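Local coordinates for fatty acid multifunctional protein (atmfp2) (Arabidopsis thaliana, PDB 2WTB), which hydrates long-chain enoyl-CoA esters and oxidises 3-hydroxyacyl-CoA esters in peroxisomal fatty acid beta-oxidation during seed germination, at residues E387-R390 / D391-M394; A411-E414 / K415-Q419; S90-I93 / I94-L98; R156-G159 / L160-L164. All blocks are in the same frame, centred on the assembly; numbering follows the deposited sequence.

Contact 1 (E387-R390 / D391-M394)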
loop_
_atom_site.group_PDB
_atom_site.type_symbol
_atom_site.label_atom_id
_atom_site.label_comp_id
_atom_site.label_asym_id
_atom_site.label_seq_id
_atom_site.Cartn_x
_atom_site.Cartn_y
_atom_site.Cartn_z
ATOM N N GLU A 387 11.249 -35.996 10.103
ATOM C CA GLU A 387 12.458 -35.948 10.924
ATOM C C GLU A 387 13.262 -34.671 10.703
ATOM O O GLU A 387 14.157 -34.346 11.482
ATOM C CB GLU A 387 13.334 -37.177 10.670
ATOM C CG GLU A 387 12.772 -38.462 11.255
ATOM C CD GLU A 387 12.567 -38.378 12.757
ATOM O OE1 GLU A 387 11.669 -39.074 13.275
ATOM O OE2 GLU A 387 13.299 -37.612 13.420
ATOM N N SER A 388 12.935 -33.949 9.637
ATOM C CA SER A 388 13.607 -32.693 9.333
ATOM C C SER A 388 12.874 -31.513 9.965
ATOM O O SER A 388 13.166 -30.355 9.667
ATOM C CB SER A 388 13.722 -32.505 7.819
ATOM O OG SER A 388 12.508 -32.847 7.173
ATOM N N PHE A 389 11.925 -31.818 10.843
ATOM C CA PHE A 389 11.147 -30.793 11.531
ATOM C C PHE A 389 11.671 -30.563 12.944
ATOM O O PHE A 389 11.188 -29.689 13.662
ATOM C CB PHE A 389 9.670 -31.189 11.587
ATOM C CG PHE A 389 8.947 -31.023 10.282
ATOM C CD1 PHE A 389 9.447 -31.583 9.119
ATOM C CD2 PHE A 389 7.757 -30.321 10.223
ATOM C CE1 PHE A 389 8.779 -31.433 7.919
ATOM C CE2 PHE A 389 7.085 -30.170 9.029
ATOM C CZ PHE A 389 7.596 -30.727 7.875
ATOM N N ARG A 390 12.663 -31.355 13.335
ATOM C CA ARG A 390 13.244 -31.259 14.668
ATOM C C ARG A 390 13.985 -29.940 14.859
ATOM O O ARG A 390 14.489 -29.652 15.943
ATOM C CB ARG A 390 14.203 -32.423 14.909
ATOM C CG ARG A 390 13.585 -33.792 14.689
ATOM C CD ARG A 390 12.504 -34.075 15.716
ATOM N NE ARG A 390 12.053 -35.462 15.659
ATOM C CZ ARG A 390 11.213 -36.009 16.530
ATOM N NH1 ARG A 390 10.729 -35.287 17.532
ATOM N NH2 ARG A 390 10.858 -37.279 16.402
ATOM N N ASP A 391 14.044 -29.139 13.801
ATOM C CA ASP A 391 14.836 -27.919 13.816
ATOM C C ASP A 391 14.011 -26.703 13.400
ATOM O O ASP A 391 14.497 -25.572 13.437
ATOM C CB ASP A 391 16.039 -28.079 12.883
ATOM C CG ASP A 391 17.099 -27.023 13.109
ATOM O OD1 ASP A 391 17.156 -26.463 14.224
ATOM O OD2 ASP A 391 17.882 -26.756 12.172
ATOM N N VAL A 392 12.761 -26.938 13.013
ATOM C CA VAL A 392 11.917 -25.877 12.466
ATOM C C VAL A 392 11.365 -24.944 13.542
ATOM O O VAL A 392 10.921 -25.391 14.598
ATOM C CB VAL A 392 10.746 -26.454 11.648
ATOM C CG1 VAL A 392 10.018 -25.341 10.916
ATOM C CG2 VAL A 392 11.252 -27.491 10.663
ATOM N N ASP A 393 11.392 -23.645 13.255
ATOM C CA ASP A 393 10.919 -22.630 14.194
ATOM C C ASP A 393 9.469 -22.228 13.935
ATOM O O ASP A 393 8.813 -21.656 14.806
ATOM C CB ASP A 393 11.820 -21.394 14.142
ATOM C CG ASP A 393 13.214 -21.668 14.673
ATOM O OD1 ASP A 393 13.397 -22.691 15.367
ATOM O OD2 ASP A 393 14.126 -20.857 14.402
ATOM N N MET A 394 8.977 -22.525 12.736
ATOM C CA MET A 394 7.593 -22.230 12.377
ATOM C C MET A 394 7.095 -23.092 11.224
ATOM O O MET A 394 7.785 -23.265 10.221
ATOM C CB MET A 394 7.422 -20.759 12.005
ATOM C CG MET A 394 6.048 -20.455 11.433
ATOM S SD MET A 394 5.848 -18.755 10.887
ATOM C CE MET A 394 4.154 -18.805 10.312
#

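Contact 2 (A411-E414 / K415-Q419)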
loop_
_atom_site.group_PDB
_atom_site.type_symbol
_atom_site.label_atom_id
_atom_site.label_comp_id
_atom_site.label_asym_id
_atom_site.label_seq_id
_atom_site.Cartn_x
_atom_site.Cartn_y
_atom_site.Cartn_z
ATOM N N ALA A 411 -1.402 -33.141 14.567
ATOM C CA ALA A 411 -1.028 -34.178 15.517
ATOM C C ALA A 411 0.442 -34.537 15.313
ATOM O O ALA A 411 1.214 -34.609 16.270
ATOM C CB ALA A 411 -1.909 -35.403 15.347
ATOM N N ASP A 412 0.821 -34.753 14.057
ATOM C CA ASP A 412 2.204 -35.060 13.709
ATOM C C ASP A 412 3.113 -33.867 13.985
ATOM O O ASP A 412 4.221 -34.026 14.494
ATOM C CB ASP A 412 2.312 -35.469 12.238
ATOM C CG ASP A 412 1.610 -36.781 11.945
ATOM O OD1 ASP A 412 1.336 -37.540 12.899
ATOM O OD2 ASP A 412 1.334 -37.055 10.758
ATOM N N LEU A 413 2.638 -32.674 13.639
ATOM C CA LEU A 413 3.397 -31.454 13.882
ATOM C C LEU A 413 3.798 -31.361 15.346
ATOM O O LEU A 413 4.975 -31.228 15.670
ATOM C CB LEU A 413 2.583 -30.222 13.484
ATOM C CG LEU A 413 2.473 -29.922 11.990
ATOM C CD1 LEU A 413 1.624 -28.684 11.762
ATOM C CD2 LEU A 413 3.853 -29.745 11.387
ATOM N N GLU A 414 2.805 -31.436 16.226
ATOM C CA GLU A 414 3.039 -31.378 17.663
ATOM C C GLU A 414 4.018 -32.461 18.106
ATOM O O GLU A 414 4.712 -32.311 19.112
ATOM C CB GLU A 414 1.716 -31.531 18.413
ATOM C CG GLU A 414 1.843 -31.487 19.924
ATOM C CD GLU A 414 0.544 -31.842 20.618
ATOM O OE1 GLU A 414 0.164 -31.133 21.573
ATOM O OE2 GLU A 414 -0.103 -32.824 20.200
ATOM N N LYS A 415 4.074 -33.549 17.345
ATOM C CA LYS A 415 4.927 -34.680 17.689
ATOM C C LYS A 415 6.384 -34.467 17.276
ATOM O O LYS A 415 7.290 -34.585 18.101
ATOM C CB LYS A 415 4.389 -35.967 17.061
ATOM C CG LYS A 415 5.194 -37.209 17.416
ATOM C CD LYS A 415 4.695 -38.435 16.670
ATOM C CE LYS A 415 3.260 -38.769 17.043
ATOM N NZ LYS A 415 2.756 -39.948 16.284
ATOM N N TYR A 416 6.599 -34.148 16.002
ATOM C CA TYR A 416 7.950 -34.069 15.447
ATOM C C TYR A 416 8.599 -32.688 15.574
ATOM O O TYR A 416 9.793 -32.534 15.314
ATOM C CB TYR A 416 7.953 -34.510 13.979
ATOM C CG TYR A 416 7.452 -35.920 13.760
ATOM C CD1 TYR A 416 8.298 -37.010 13.912
ATOM C CD2 TYR A 416 6.132 -36.161 13.399
ATOM C CE1 TYR A 416 7.844 -38.302 13.713
ATOM C CE2 TYR A 416 5.669 -37.448 13.198
ATOM C CZ TYR A 416 6.529 -38.514 13.356
ATOM O OH TYR A 416 6.072 -39.798 13.157
ATOM N N CYS A 417 7.817 -31.690 15.971
ATOM C CA CYS A 417 8.328 -30.325 16.079
ATOM C C CYS A 417 8.861 -30.007 17.470
ATOM O O CYS A 417 8.516 -30.679 18.443
ATOM C CB CYS A 417 7.244 -29.311 15.703
ATOM S SG CYS A 417 6.957 -29.139 13.934
ATOM N N PRO A 418 9.721 -28.981 17.560
ATOM C CA PRO A 418 10.187 -28.438 18.840
ATOM C C PRO A 418 9.031 -27.807 19.613
ATOM O O PRO A 418 8.035 -27.409 19.004
ATOM C CB PRO A 418 11.189 -27.359 18.419
ATOM C CG PRO A 418 11.612 -27.743 17.038
ATOM C CD PRO A 418 10.407 -28.364 16.413
ATOM N N GLN A 419 9.169 -27.711 20.931
ATOM C CA GLN A 419 8.084 -27.237 21.787
ATOM C C GLN A 419 7.749 -25.762 21.576
ATOM O O GLN A 419 6.672 -25.303 21.957
ATOM C CB GLN A 419 8.421 -27.490 23.260
ATOM C CG GLN A 419 8.975 -28.877 23.538
ATOM C CD GLN A 419 8.095 -29.981 22.985
ATOM O OE1 GLN A 419 6.923 -29.762 22.675
ATOM N NE2 GLN A 419 8.656 -31.180 22.862
HETATM O O HOH W 1 5.563 -29.878 19.122
#

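Contact 3 (S90-I93 / I94-L98)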
loop_
_atom_site.group_PDB
_atom_site.type_symbol
_atom_site.label_atom_id
_atom_site.label_comp_id
_atom_site.label_asym_id
_atom_site.label_seq_id
_atom_site.Cartn_x
_atom_site.Cartn_y
_atom_site.Cartn_z
ATOM N N SER A 90 8.367 27.982 0.129
ATOM C CA SER A 90 8.768 27.711 -1.245
ATOM C C SER A 90 9.461 28.910 -1.880
ATOM O O SER A 90 10.527 28.780 -2.486
ATOM C CB SER A 90 7.547 27.318 -2.079
ATOM O OG SER A 90 7.901 27.108 -3.433
ATOM N N ILE A 91 8.856 30.081 -1.721
ATOM C CA ILE A 91 9.310 31.277 -2.418
ATOM C C ILE A 91 10.243 32.153 -1.583
ATOM O O ILE A 91 11.381 32.405 -1.976
ATOM C CB ILE A 91 8.113 32.112 -2.899
ATOM C CG1 ILE A 91 7.206 31.260 -3.789
ATOM C CG2 ILE A 91 8.585 33.352 -3.640
ATOM C CD1 ILE A 91 5.917 31.941 -4.169
ATOM N N ASP A 92 9.761 32.617 -0.435
ATOM C CA ASP A 92 10.530 33.547 0.389
ATOM C C ASP A 92 11.778 32.922 1.006
ATOM O O ASP A 92 12.838 33.544 1.033
ATOM C CB ASP A 92 9.655 34.156 1.486
ATOM C CG ASP A 92 8.747 35.252 0.966
ATOM O OD1 ASP A 92 8.171 35.989 1.794
ATOM O OD2 ASP A 92 8.614 35.381 -0.268
ATOM N N ILE A 93 11.649 31.696 1.504
ATOM C CA ILE A 93 12.756 31.038 2.192
ATOM C C ILE A 93 13.673 30.282 1.239
ATOM O O ILE A 93 14.872 30.552 1.170
ATOM C CB ILE A 93 12.255 30.063 3.277
ATOM C CG1 ILE A 93 11.373 30.800 4.285
ATOM C CG2 ILE A 93 13.430 29.400 3.980
ATOM C CD1 ILE A 93 12.010 32.050 4.843
ATOM N N ILE A 94 13.106 29.333 0.506
ATOM C CA ILE A 94 13.895 28.469 -0.363
ATOM C C ILE A 94 14.418 29.183 -1.611
ATOM O O ILE A 94 15.597 29.072 -1.950
ATOM C CB ILE A 94 13.096 27.220 -0.777
ATOM C CG1 ILE A 94 12.969 26.257 0.405
ATOM C CG2 ILE A 94 13.759 26.525 -1.946
ATOM C CD1 ILE A 94 12.313 24.943 0.049
ATOM N N THR A 95 13.541 29.919 -2.285
ATOM C CA THR A 95 13.885 30.536 -3.566
ATOM C C THR A 95 14.649 31.849 -3.423
ATOM O O THR A 95 15.693 32.040 -4.047
ATOM C CB THR A 95 12.630 30.771 -4.421
ATOM O OG1 THR A 95 12.014 29.511 -4.716
ATOM C CG2 THR A 95 12.990 31.471 -5.723
ATOM N N ASP A 96 14.125 32.751 -2.603
ATOM C CA ASP A 96 14.714 34.077 -2.453
ATOM C C ASP A 96 15.878 34.094 -1.467
ATOM O O ASP A 96 16.988 34.491 -1.817
ATOM C CB ASP A 96 13.645 35.088 -2.033
ATOM C CG ASP A 96 12.639 35.362 -3.135
ATOM O OD1 ASP A 96 12.934 35.028 -4.304
ATOM O OD2 ASP A 96 11.558 35.913 -2.836
ATOM N N LEU A 97 15.618 33.663 -0.238
ATOM C CA LEU A 97 16.633 33.692 0.808
ATOM C C LEU A 97 17.812 32.785 0.480
ATOM O O LEU A 97 18.967 33.210 0.524
ATOM C CB LEU A 97 16.025 33.290 2.155
ATOM C CG LEU A 97 16.980 33.225 3.349
ATOM C CD1 LEU A 97 17.641 34.573 3.587
ATOM C CD2 LEU A 97 16.246 32.765 4.597
ATOM N N LEU A 98 17.514 31.535 0.141
ATOM C CA LEU A 98 18.549 30.525 -0.043
ATOM C C LEU A 98 19.151 30.533 -1.447
ATOM O O LEU A 98 20.335 30.818 -1.621
ATOM C CB LEU A 98 17.998 29.135 0.300
ATOM C CG LEU A 98 18.992 27.970 0.395
ATOM C CD1 LEU A 98 18.440 26.856 1.277
ATOM C CD2 LEU A 98 19.359 27.435 -0.982
#

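Contact 4 (R156-G159 / L160-L164)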
loop_
_atom_site.group_PDB
_atom_site.type_symbol
_atom_site.label_atom_id
_atom_site.label_comp_id
_atom_site.label_asym_id
_atom_site.label_seq_id
_atom_site.Cartn_x
_atom_site.Cartn_y
_atom_site.Cartn_z
ATOM N N ARG A 156 13.608 21.151 -14.756
ATOM C CA ARG A 156 14.746 21.955 -15.195
ATOM C C ARG A 156 16.097 21.274 -14.953
ATOM O O ARG A 156 17.096 21.623 -15.584
ATOM C CB ARG A 156 14.715 23.336 -14.534
ATOM C CG ARG A 156 13.559 24.196 -15.003
ATOM C CD ARG A 156 13.463 25.493 -14.224
ATOM N NE ARG A 156 12.211 26.187 -14.512
ATOM C CZ ARG A 156 12.059 27.081 -15.482
ATOM N NH1 ARG A 156 13.083 27.394 -16.261
ATOM N NH2 ARG A 156 10.883 27.660 -15.673
ATOM N N LEU A 157 16.125 20.302 -14.047
ATOM C CA LEU A 157 17.370 19.606 -13.720
ATOM C C LEU A 157 17.511 18.263 -14.434
ATOM O O LEU A 157 18.618 17.861 -14.794
ATOM C CB LEU A 157 17.505 19.412 -12.206
ATOM C CG LEU A 157 17.934 20.646 -11.412
ATOM C CD1 LEU A 157 17.902 20.370 -9.918
ATOM C CD2 LEU A 157 19.317 21.107 -11.843
ATOM N N VAL A 158 16.394 17.573 -14.641
ATOM C CA VAL A 158 16.440 16.224 -15.194
ATOM C C VAL A 158 15.715 16.108 -16.525
ATOM O O VAL A 158 15.807 15.083 -17.199
ATOM C CB VAL A 158 15.842 15.191 -14.219
ATOM C CG1 VAL A 158 16.432 15.371 -12.829
ATOM C CG2 VAL A 158 14.326 15.308 -14.185
ATOM N N GLY A 159 14.997 17.161 -16.901
ATOM C CA GLY A 159 14.209 17.149 -18.119
ATOM C C GLY A 159 12.734 16.979 -17.812
ATOM O O GLY A 159 12.368 16.518 -16.731
ATOM N N LEU A 160 11.885 17.353 -18.764
ATOM C CA LEU A 160 10.440 17.276 -18.572
ATOM C C LEU A 160 9.934 15.836 -18.596
ATOM O O LEU A 160 9.074 15.459 -17.802
ATOM C CB LEU A 160 9.713 18.099 -19.635
ATOM C CG LEU A 160 8.198 18.192 -19.447
ATOM C CD1 LEU A 160 7.871 18.775 -18.078
ATOM C CD2 LEU A 160 7.552 19.010 -20.558
ATOM N N THR A 161 10.471 15.036 -19.512
ATOM C CA THR A 161 10.035 13.653 -19.671
ATOM C C THR A 161 10.296 12.824 -18.415
ATOM O O THR A 161 9.429 12.072 -17.964
ATOM C CB THR A 161 10.724 12.984 -20.876
ATOM O OG1 THR A 161 10.443 13.734 -22.065
ATOM C CG2 THR A 161 10.226 11.560 -21.051
ATOM N N LYS A 162 11.492 12.966 -17.852
ATOM C CA LYS A 162 11.855 12.222 -16.652
ATOM C C LYS A 162 11.136 12.773 -15.430
ATOM O O LYS A 162 10.630 12.014 -14.602
ATOM C CB LYS A 162 13.365 12.262 -16.426
ATOM C CG LYS A 162 13.833 11.337 -15.322
ATOM C CD LYS A 162 13.356 9.919 -15.578
ATOM C CE LYS A 162 13.921 8.944 -14.558
ATOM N NZ LYS A 162 13.435 7.553 -14.803
ATOM N N ALA A 163 11.097 14.097 -15.320
ATOM C CA ALA A 163 10.415 14.748 -14.210
ATOM C C ALA A 163 8.968 14.280 -14.140
ATOM O O ALA A 163 8.459 13.958 -13.065
ATOM C CB ALA A 163 10.478 16.258 -14.362
ATOM N N LEU A 164 8.315 14.241 -15.297
ATOM C CA LEU A 164 6.930 13.805 -15.383
ATOM C C LEU A 164 6.785 12.365 -14.921
ATOM O O LEU A 164 5.820 12.020 -14.242
ATOM C CB LEU A 164 6.394 13.959 -16.810
ATOM C CG LEU A 164 5.967 15.371 -17.209
ATOM C CD1 LEU A 164 5.278 15.358 -18.560
ATOM C CD2 LEU A 164 5.052 15.961 -16.153
#

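Contact 1 (E387-R390 / D391-M394)
Arg-390 and Asp-391 are the two central residues of a type I beta turn that runs from Phe-389 to Val-392. Asp-391 meets the preceding residues mainly through its backbone, and its exposed carboxylate belongs to the solvent side of the turn. On that same exposed part, Arg-390 folds back toward Glu-387: the bend at chi2 (-66°) brings NE of Arg-390 within 3.3 Å of Glu-387 OE2, a weak but nearly straight hydrogen bond within a salt bridge, while OE1 lies in plane at the edge of the guanidinium group.

Val-392 closes the turn, and the bond that defines the closure is its own: Val-392 N donates to Phe-389 O over 3.2 Å with a straight N-H, yet it stands well above the carbonyl plane instead of meeting a lone pair. The CG2 methyl does the apolar work. Anti to its own carbonyl carbon, CG2 lies against the Ser-388 to Phe-389 backbone, where it reaches Phe-389 CA at 3.4 Å, Ser-388 O at 3.6 Å and Phe-389 CB at 4.1 Å.

At Asp-393 the carboxylate bonds to His-420 NE2 and to the backbone N of Lys-313. Met-394 then enters strand 394-397, pairing through its backbone with Ala-316. The loop carries the chain from the outermost strand 380-383 past strands 338-341 and 315-318 of the NAD-binding domain, and the buried Phe-389 ring is set against both of these strands and against Leu-413 of helix 403-416.

Contact 2 (A411-E414 / K415-Q419)
Asp-412, Leu-413 and the residues one turn later, Tyr-416 and Cys-417, form the C-terminal end of helix 403-416, the helical crossover of a beta-alpha-beta unit between strands 394-397 and 422-425 in the Rossmann-type domain. The tight part is the buried face. Leu-413 CD2 approaches Cys-417 SG at 4.1 Å, and both side chains rest on Val-395 of the first strand. Cys-417 has already left helical phi/psi, but its N still donates to Leu-413 O at 2.9 Å, so an i to i+4 bond persists at this residue.

Asp-412 O is gripped twice, firmly by Tyr-416 N at 2.8 Å and weakly by Lys-415 N. The Tyr-416 ring reaches back beside this carbonyl because its CG lies anti to the carbonyl carbon of its own residue (chi1 -59°). Its CE2 comes 4.0 Å from Asp-412 CB, and Lys-415 CD sits 3.7 Å above one ring face, offset toward the rim. Beyond the segments, Tyr-386 meets the ring with nearly parallel planes. Replacing Tyr-416 by an alanine removes the ring, and would probably leave the Lys-415 chain free to swing and Tyr-386 without the ring it meets.

The outer side is looser at Lys-415, whose NZ stays 4.4 Å from Asp-412 OD1, too far for a salt bridge although the charges probably attract. Glu-414 is the exception there, its OE1 tied down by Lys-440 N and Ser-441 OG. At the helix end a water bridges two backbone carbonyls, lying 2.6 Å from Glu-414 O and 3.1 Å from Cys-417 O.

Contact 3 (S90-I93 / I94-L98)
Ser-90 O is held by two groups of the same residue: Thr-95 OG1 donates to it at 2.8 Å, and Thr-95 N adds a weak bond at 3.2 Å. The hydroxyl approaches tilted 22° from the carbonyl plane. Chi1 of Thr-95 (-62°) sets OG1 beside its own backbone N, the side from which it reaches Ser-90 O. Arg-153 NH2 bonds to the same OG1. A valine in place of Thr-95 keeps the branched shape but lacks the hydroxyl, which would probably leave Ser-90 O with only the weak N-H from this residue and Arg-153 without that acceptor.

Thr-95 N is shared weakly between Ser-90 O and Ile-91 O, a five- and a four-residue step. The bonds that follow keep to the five-residue step: Asp-96 N to Ile-91 O at 2.8 Å, Leu-97 N to Asp-92 O at 3.1 Å and Leu-98 N to Ile-93 O at 3.0 Å. This succession marks a pi-helical stretch in helix 88-99, part of the crotonase-like hydratase domain. Its Ile-94 side chain lies about 5 Å from that of Glu-119, the predicted nucleophile, and also packs on Ala-123 and Phe-148.

On another side of the helix Asp-92 and Asp-96 bring like charges together, OD2 to OD2 at 3.9 Å, with carboxylate planes 27° apart. The salt bridge from Asp-96 OD2 to Arg-264 NH2 probably offsets their repulsion. Ile-91 runs alongside Asp-96, pointing the same way, with its CG2 methyl near OD2. Toward helix 33-46, Ile-93 CD1 lies 4.3 Å from Leu-97 CD2, and both side chains continue onto Lys-40.

Contact 4 (R156-G159 / L160-L164)
Gly-159 O accepts from Ala-163 N at 3.1 Å with an N-H...O angle of 152°, the donor tilted 33° from the carbonyl plane; the bond marks the place where helix 150-158 has stopped and helix 160-169 starts. Gly-159 serves both helices: it is the first residue to leave the earlier one, with phi at 104°, and it holds the N-cap position of the next. A beta carbon at Gly-159 would lie 3.1 Å from Leu-160 N and would press on Val-158 O, so the backbone angles here probably depend on the absence of a side chain.

Val-158 backs the junction with one methyl. Its first torsion places CG2 between the backbone N and the carbonyl carbon, the crowded position, from which it reaches forward to Ala-163 N at 3.6 Å, Lys-162 CB at 3.9 Å and Ala-163 CB at 4.0 Å. Lys-162 crosses it with its aliphatic base, while the bend at chi2 takes NZ off to a salt bridge with Glu-165.

Leu-160 turns the other way, onto helices 224-241 and 247-260. Within the enoyl-CoA hydratase/isomerase part of the chain, the connection between two successive helices is thus a single glycine of positive phi, which ends helix 150-158 and serves as N-cap of helix 160-169.

Contacts 1 and 2 belong to the NAD-binding domain and touch: Arg-390 CD lies 3.1 Å from Tyr-416 O, and Phe-389 O lies 3.2 Å from Pro-418 CD, so a loop and a helix end pack together where strands 394-397 and 422-425 begin. Contacts 3 and 4 are both in the hydratase part, on the other side of the chain's centre, about 22 Å apart between centres and without touching. All four are partly buried, but contact 3 includes no exposed residue and comes nearest the predicted catalytic glutamates. Their chemistry also differs: a turn, a water-bridged helix end, a pi-helical stretch with a shared carbonyl, and a glycine N-cap between two helices.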